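Local atomic coordinates of acetohydroxyacid synthase small subunit Related (Bacteroides thetaiotaomicron, PDB entry 2F06), a protein that is of unknown function but binds histidine through paired ACT domains, consistent with a small-molecule-sensing regulatory role related to acetohydroxyacid synthase small subunits. Residues A[23-37]-A[48-62]. Residues are numbered along the deposited sequence; the frame is centred on the assembly and turned at random.
With HIS (histidine), chain C.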
loop_
_atom_site.group_PDB
_atom_site.type_symbol
_atom_site.label_atom_id
_atom_site.label_comp_id
_atom_site.label_asym_id
_atom_site.label_seq_id
_atom_site.Cartn_x
_atom_site.Cartn_y
_atom_site.Cartn_z
ATOM N N VAL A 23 -6.268 10.669 -16.587
ATOM C CA VAL A 23 -6.213 9.271 -17.048
ATOM C C VAL A 23 -7.570 8.853 -17.558
ATOM O O VAL A 23 -7.722 8.130 -18.573
ATOM C CB VAL A 23 -5.850 8.226 -15.881
ATOM C CG1 VAL A 23 -6.257 6.783 -16.279
ATOM C CG2 VAL A 23 -4.440 8.279 -15.553
ATOM N N THR A 24 -8.593 9.234 -16.835
ATOM C CA THR A 24 -9.937 8.821 -17.289
ATOM C C THR A 24 -10.331 9.579 -18.554
ATOM O O THR A 24 -11.101 9.047 -19.375
ATOM C CB THR A 24 -11.034 9.002 -16.212
ATOM O OG1 THR A 24 -11.007 10.346 -15.719
ATOM C CG2 THR A 24 -10.812 7.925 -15.043
ATOM N N GLU A 25 -9.814 10.785 -18.684
ATOM C CA GLU A 25 -9.933 11.564 -19.945
ATOM C C GLU A 25 -9.210 10.967 -21.179
ATOM O O GLU A 25 -9.792 10.903 -22.251
ATOM C CB GLU A 25 -9.531 13.016 -19.706
ATOM C CG GLU A 25 -10.584 13.758 -18.816
ATOM C CD GLU A 25 -10.298 15.238 -18.551
ATOM O OE1 GLU A 25 -9.151 15.733 -18.801
ATOM O OE2 GLU A 25 -11.261 15.943 -18.109
ATOM N N VAL A 26 -7.938 10.617 -21.070
ATOM C CA VAL A 26 -7.262 9.720 -22.054
ATOM C C VAL A 26 -8.087 8.515 -22.507
ATOM O O VAL A 26 -8.259 8.296 -23.704
ATOM C CB VAL A 26 -5.871 9.191 -21.585
ATOM C CG1 VAL A 26 -5.228 8.344 -22.707
ATOM C CG2 VAL A 26 -4.955 10.368 -21.283
ATOM N N LEU A 27 -8.601 7.741 -21.570
ATOM C CA LEU A 27 -9.404 6.586 -21.909
ATOM C C LEU A 27 -10.741 6.925 -22.557
ATOM O O LEU A 27 -11.108 6.249 -23.516
ATOM C CB LEU A 27 -9.592 5.684 -20.677
ATOM C CG LEU A 27 -8.243 5.161 -20.155
ATOM C CD1 LEU A 27 -8.447 4.307 -18.907
ATOM C CD2 LEU A 27 -7.450 4.338 -21.219
ATOM N N ALA A 28 -11.451 7.955 -22.059
ATOM C CA ALA A 28 -12.689 8.440 -22.673
ATOM C C ALA A 28 -12.497 8.844 -24.130
ATOM O O ALA A 28 -13.388 8.625 -24.981
ATOM C CB ALA A 28 -13.226 9.659 -21.936
ATOM N N LYS A 29 -11.381 9.518 -24.406
ATOM C CA LYS A 29 -11.132 10.053 -25.750
ATOM C C LYS A 29 -10.981 8.900 -26.779
ATOM O O LYS A 29 -11.272 9.078 -27.986
ATOM C CB LYS A 29 -9.890 10.943 -25.736
ATOM C CG LYS A 29 -9.322 11.260 -27.117
ATOM C CD LYS A 29 -8.423 12.522 -27.102
ATOM C CE LYS A 29 -9.181 13.865 -27.402
ATOM N NZ LYS A 29 -9.677 14.125 -28.838
ATOM N N GLU A 30 -10.534 7.729 -26.299
ATOM C CA GLU A 30 -10.367 6.591 -27.166
ATOM C C GLU A 30 -11.640 5.718 -27.285
ATOM O O GLU A 30 -11.621 4.673 -28.006
ATOM C CB GLU A 30 -9.158 5.730 -26.723
ATOM C CG GLU A 30 -7.762 6.399 -26.609
ATOM C CD GLU A 30 -7.263 7.157 -27.860
ATOM O OE1 GLU A 30 -8.074 7.794 -28.560
ATOM O OE2 GLU A 30 -6.037 7.150 -28.145
ATOM N N ASN A 31 -12.722 6.140 -26.609
ATOM C CA ASN A 31 -13.976 5.376 -26.448
ATOM C C ASN A 31 -13.646 4.023 -25.821
ATOM O O ASN A 31 -14.141 2.981 -26.263
ATOM C CB ASN A 31 -14.736 5.206 -27.779
ATOM C CG ASN A 31 -16.276 4.952 -27.597
ATOM O OD1 ASN A 31 -16.841 3.938 -28.091
ATOM N ND2 ASN A 31 -16.941 5.878 -26.913
ATOM N N ILE A 32 -12.779 4.059 -24.795
ATOM C CA ILE A 32 -12.424 2.893 -24.032
ATOM C C ILE A 32 -13.263 2.939 -22.794
ATOM O O ILE A 32 -13.240 3.916 -22.035
ATOM C CB ILE A 32 -10.904 2.747 -23.809
ATOM C CG1 ILE A 32 -10.185 2.398 -25.114
ATOM C CG2 ILE A 32 -10.581 1.507 -22.880
ATOM C CD1 ILE A 32 -8.655 2.534 -25.110
ATOM N N ASN A 33 -14.062 1.886 -22.622
ATOM C CA ASN A 33 -14.887 1.706 -21.419
ATOM C C ASN A 33 -14.103 1.051 -20.273
ATOM O O ASN A 33 -13.365 0.042 -20.444
ATOM C CB ASN A 33 -16.143 0.835 -21.713
ATOM C CG ASN A 33 -17.267 1.030 -20.683
ATOM O OD1 ASN A 33 -17.677 2.154 -20.413
ATOM N ND2 ASN A 33 -17.754 -0.064 -20.099
ATOM N N LEU A 34 -14.351 1.566 -19.081
ATOM C CA LEU A 34 -13.852 0.973 -17.854
ATOM C C LEU A 34 -14.873 -0.047 -17.336
ATOM O O LEU A 34 -16.018 0.275 -17.167
ATOM C CB LEU A 34 -13.636 2.102 -16.851
ATOM C CG LEU A 34 -12.551 3.168 -17.162
ATOM C CD1 LEU A 34 -12.719 4.377 -16.238
ATOM C CD2 LEU A 34 -11.179 2.611 -16.921
ATOM N N SER A 35 -14.451 -1.273 -17.069
ATOM C CA SER A 35 -15.324 -2.338 -16.532
ATOM C C SER A 35 -15.293 -2.447 -15.036
ATOM O O SER A 35 -16.280 -2.775 -14.401
ATOM C CB SER A 35 -14.846 -3.678 -17.066
ATOM O OG SER A 35 -15.385 -3.802 -18.334
ATOM N N ALA A 36 -14.106 -2.229 -14.512
ATOM C CA ALA A 36 -13.775 -2.493 -13.110
ATOM C C ALA A 36 -12.489 -1.758 -12.820
ATOM O O ALA A 36 -11.509 -1.825 -13.598
ATOM C CB ALA A 36 -13.566 -3.978 -12.842
ATOM N N LEU A 37 -12.474 -1.077 -11.697
ATOM C CA LEU A 37 -11.252 -0.506 -11.267
ATOM C C LEU A 37 -11.183 -0.441 -9.746
ATOM O O LEU A 37 -12.191 -0.625 -9.047
ATOM C CB LEU A 37 -11.044 0.851 -11.913
ATOM C CG LEU A 37 -12.106 1.876 -11.683
ATOM C CD1 LEU A 37 -12.192 2.136 -10.146
ATOM C CD2 LEU A 37 -11.727 3.121 -12.519
ATOM N N LEU A 48 -3.862 3.093 -10.011
ATOM C CA LEU A 48 -5.101 2.658 -10.585
ATOM C C LEU A 48 -4.940 1.277 -11.202
ATOM O O LEU A 48 -4.268 1.116 -12.219
ATOM C CB LEU A 48 -5.636 3.644 -11.612
ATOM C CG LEU A 48 -7.005 3.363 -12.277
ATOM C CD1 LEU A 48 -8.123 3.334 -11.205
ATOM C CD2 LEU A 48 -7.318 4.483 -13.306
ATOM N N ARG A 49 -5.622 0.323 -10.610
ATOM C CA ARG A 49 -5.794 -0.976 -11.209
ATOM C C ARG A 49 -7.104 -1.007 -11.976
ATOM O O ARG A 49 -8.144 -0.599 -11.449
ATOM C CB ARG A 49 -5.859 -1.970 -10.105
ATOM C CG ARG A 49 -4.559 -2.264 -9.572
ATOM C CD ARG A 49 -4.719 -3.291 -8.356
ATOM N NE ARG A 49 -3.351 -3.531 -7.874
ATOM C CZ ARG A 49 -3.052 -3.859 -6.632
ATOM N NH1 ARG A 49 -4.035 -4.057 -5.701
ATOM N NH2 ARG A 49 -1.772 -4.016 -6.359
ATOM N N GLY A 50 -7.066 -1.505 -13.198
ATOM C CA GLY A 50 -8.107 -1.189 -14.131
ATOM C C GLY A 50 -8.363 -2.350 -15.070
ATOM O O GLY A 50 -7.441 -2.874 -15.680
ATOM N N ILE A 51 -9.629 -2.731 -15.165
ATOM C CA ILE A 51 -10.130 -3.576 -16.267
ATOM C C ILE A 51 -10.824 -2.693 -17.312
ATOM O O ILE A 51 -11.798 -2.015 -16.992
ATOM C CB ILE A 51 -11.057 -4.731 -15.764
ATOM C CG1 ILE A 51 -10.313 -5.565 -14.720
ATOM C CG2 ILE A 51 -11.532 -5.575 -16.964
ATOM C CD1 ILE A 51 -9.314 -6.574 -15.258
ATOM N N VAL A 52 -10.298 -2.659 -18.545
ATOM C CA VAL A 52 -10.877 -1.821 -19.593
ATOM C C VAL A 52 -11.382 -2.668 -20.808
ATOM O O VAL A 52 -11.083 -3.874 -20.879
ATOM C CB VAL A 52 -9.873 -0.737 -20.073
ATOM C CG1 VAL A 52 -9.428 0.153 -18.850
ATOM C CG2 VAL A 52 -8.646 -1.373 -20.790
ATOM N N SER A 53 -12.089 -2.024 -21.746
ATOM C CA SER A 53 -12.685 -2.733 -22.918
ATOM C C SER A 53 -11.679 -3.176 -24.004
ATOM O O SER A 53 -11.934 -4.141 -24.746
ATOM C CB SER A 53 -13.797 -1.903 -23.552
ATOM O OG SER A 53 -13.303 -0.633 -23.916
ATOM N N ASP A 54 -10.549 -2.470 -24.082
ATOM C CA ASP A 54 -9.477 -2.771 -25.021
ATOM C C ASP A 54 -8.117 -2.475 -24.345
ATOM O O ASP A 54 -7.598 -1.354 -24.452
ATOM C CB ASP A 54 -9.700 -1.980 -26.345
ATOM C CG ASP A 54 -8.683 -2.305 -27.425
ATOM O OD1 ASP A 54 -7.612 -2.876 -27.124
ATOM O OD2 ASP A 54 -8.953 -1.931 -28.610
ATOM N N PRO A 55 -7.558 -3.461 -23.603
ATOM C CA PRO A 55 -6.324 -3.143 -22.845
ATOM C C PRO A 55 -5.093 -2.712 -23.676
ATOM O O PRO A 55 -4.358 -1.834 -23.239
ATOM C CB PRO A 55 -6.054 -4.401 -21.991
ATOM C CG PRO A 55 -6.816 -5.475 -22.584
ATOM C CD PRO A 55 -8.012 -4.835 -23.362
ATOM N N ASP A 56 -4.923 -3.253 -24.876
ATOM C CA ASP A 56 -3.771 -2.919 -25.727
ATOM C C ASP A 56 -3.854 -1.481 -26.274
ATOM O O ASP A 56 -2.853 -0.755 -26.269
ATOM C CB ASP A 56 -3.592 -3.930 -26.866
ATOM C CG ASP A 56 -3.308 -5.357 -26.359
ATOM O OD1 ASP A 56 -2.733 -5.576 -25.239
ATOM O OD2 ASP A 56 -3.670 -6.283 -27.117
ATOM N N LYS A 57 -5.044 -1.097 -26.726
ATOM C CA LYS A 57 -5.284 0.276 -27.204
ATOM C C LYS A 57 -5.116 1.254 -26.027
ATOM O O LYS A 57 -4.498 2.311 -26.186
ATOM C CB LYS A 57 -6.676 0.409 -27.807
ATOM C CG LYS A 57 -6.873 1.705 -28.490
ATOM C CD LYS A 57 -8.072 1.677 -29.403
ATOM C CE LYS A 57 -8.934 2.833 -29.055
ATOM N NZ LYS A 57 -9.654 3.275 -30.242
ATOM N N ALA A 58 -5.676 0.896 -24.865
ATOM C CA ALA A 58 -5.552 1.695 -23.651
ATOM C C ALA A 58 -4.125 1.876 -23.202
ATOM O O ALA A 58 -3.698 3.033 -22.944
ATOM C CB ALA A 58 -6.343 1.116 -22.529
ATOM N N TYR A 59 -3.391 0.774 -23.127
ATOM C CA TYR A 59 -1.961 0.846 -22.830
ATOM C C TYR A 59 -1.163 1.790 -23.751
ATOM O O TYR A 59 -0.343 2.588 -23.297
ATOM C CB TYR A 59 -1.348 -0.552 -22.860
ATOM C CG TYR A 59 0.149 -0.647 -22.631
ATOM C CD1 TYR A 59 0.647 -0.790 -21.353
ATOM C CD2 TYR A 59 1.038 -0.676 -23.700
ATOM C CE1 TYR A 59 1.964 -0.922 -21.110
ATOM C CE2 TYR A 59 2.387 -0.784 -23.474
ATOM C CZ TYR A 59 2.831 -0.919 -22.165
ATOM O OH TYR A 59 4.151 -1.073 -21.876
ATOM N N LYS A 60 -1.370 1.697 -25.051
ATOM C CA LYS A 60 -0.559 2.539 -25.944
ATOM C C LYS A 60 -0.942 4.038 -25.844
ATOM O O LYS A 60 -0.059 4.906 -25.919
ATOM C CB LYS A 60 -0.633 1.979 -27.370
ATOM C CG LYS A 60 -0.063 2.859 -28.441
ATOM C CD LYS A 60 -0.457 2.344 -29.832
ATOM C CE LYS A 60 -0.303 3.444 -30.882
ATOM N NZ LYS A 60 1.055 4.026 -30.663
ATOM N N ALA A 61 -2.239 4.327 -25.674
ATOM C CA ALA A 61 -2.732 5.684 -25.433
ATOM C C ALA A 61 -2.112 6.324 -24.151
ATOM O O ALA A 61 -1.592 7.478 -24.150
ATOM C CB ALA A 61 -4.273 5.672 -25.335
ATOM N N LEU A 62 -2.131 5.558 -23.075
ATOM C CA LEU A 62 -1.503 5.966 -21.845
ATOM C C LEU A 62 0.001 6.214 -21.965
ATOM O O LEU A 62 0.446 7.260 -21.514
ATOM C CB LEU A 62 -1.846 4.968 -20.719
ATOM C CG LEU A 62 -3.334 5.117 -20.391
ATOM C CD1 LEU A 62 -3.894 3.850 -19.623
ATOM C CD2 LEU A 62 -3.516 6.396 -19.585
HETATM N N HIS C . -17.922 2.377 -17.888
HETATM C CA HIS C . -17.914 3.796 -17.383
HETATM C C HIS C . -16.735 4.663 -17.721
HETATM O O HIS C . -15.908 4.393 -18.588
HETATM C CB HIS C . -18.171 3.894 -15.869
HETATM C CG HIS C . -17.214 3.115 -14.982
HETATM N ND1 HIS C . -17.253 1.732 -14.856
HETATM C CD2 HIS C . -16.305 3.543 -14.069
HETATM C CE1 HIS C . -16.361 1.347 -13.952
HETATM N NE2 HIS C . -15.778 2.431 -13.454
HETATM O OXT HIS C . -16.573 5.704 -17.072
#
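Val-23 CG1 lies alongside Leu-48 CD2. One turn on, Val-26 CG1 rests on Ala-61 CB. Leu-27 CD2 touches both Ala-58 CB (3.7 Å) and Leu-62 CD1, crossing Leu-62 at about a right angle. Here the ACT-domain helices pack, with 126° between the N-to-C directions of 23-29 and 55-62. Glu-30 lays its bent chain over Ala-61, and its backbone O takes a weak bond from Lys-57 NZ (3.3 Å). A Schellman motif at Asn-31 ends the first helix. Ile-32 reaches both elements of 48-62: chi1 of -70° directs CG2 at Val-52 CB (3.7 Å), while CG1 carries CD1 to Ala-58 N (3.4 Å). An alanine here would remove both branches and is likely to open a gap between Val-52 and Ala-58. Asn-33 N donates to Ser-53 OG (2.9 Å), and Asn-33 O accepts from Ser-53 N in the carbonyl plane. Ser-35 N and, weakly, Ala-36 N share Ile-51 O, making a classic bulge in the hairpin of strands 34-41 and 46-52. Ile-51 N donates to Ala-36 O (2.6 Å) nearly straight. Asn-33 OD1 and Leu-34 O accept from the bound histidine's amino group, and Leu-34 N donates to its O (3.3 Å). An apolar core thus backs a strand start that holds histidine beside Asn-81 of the second subunit.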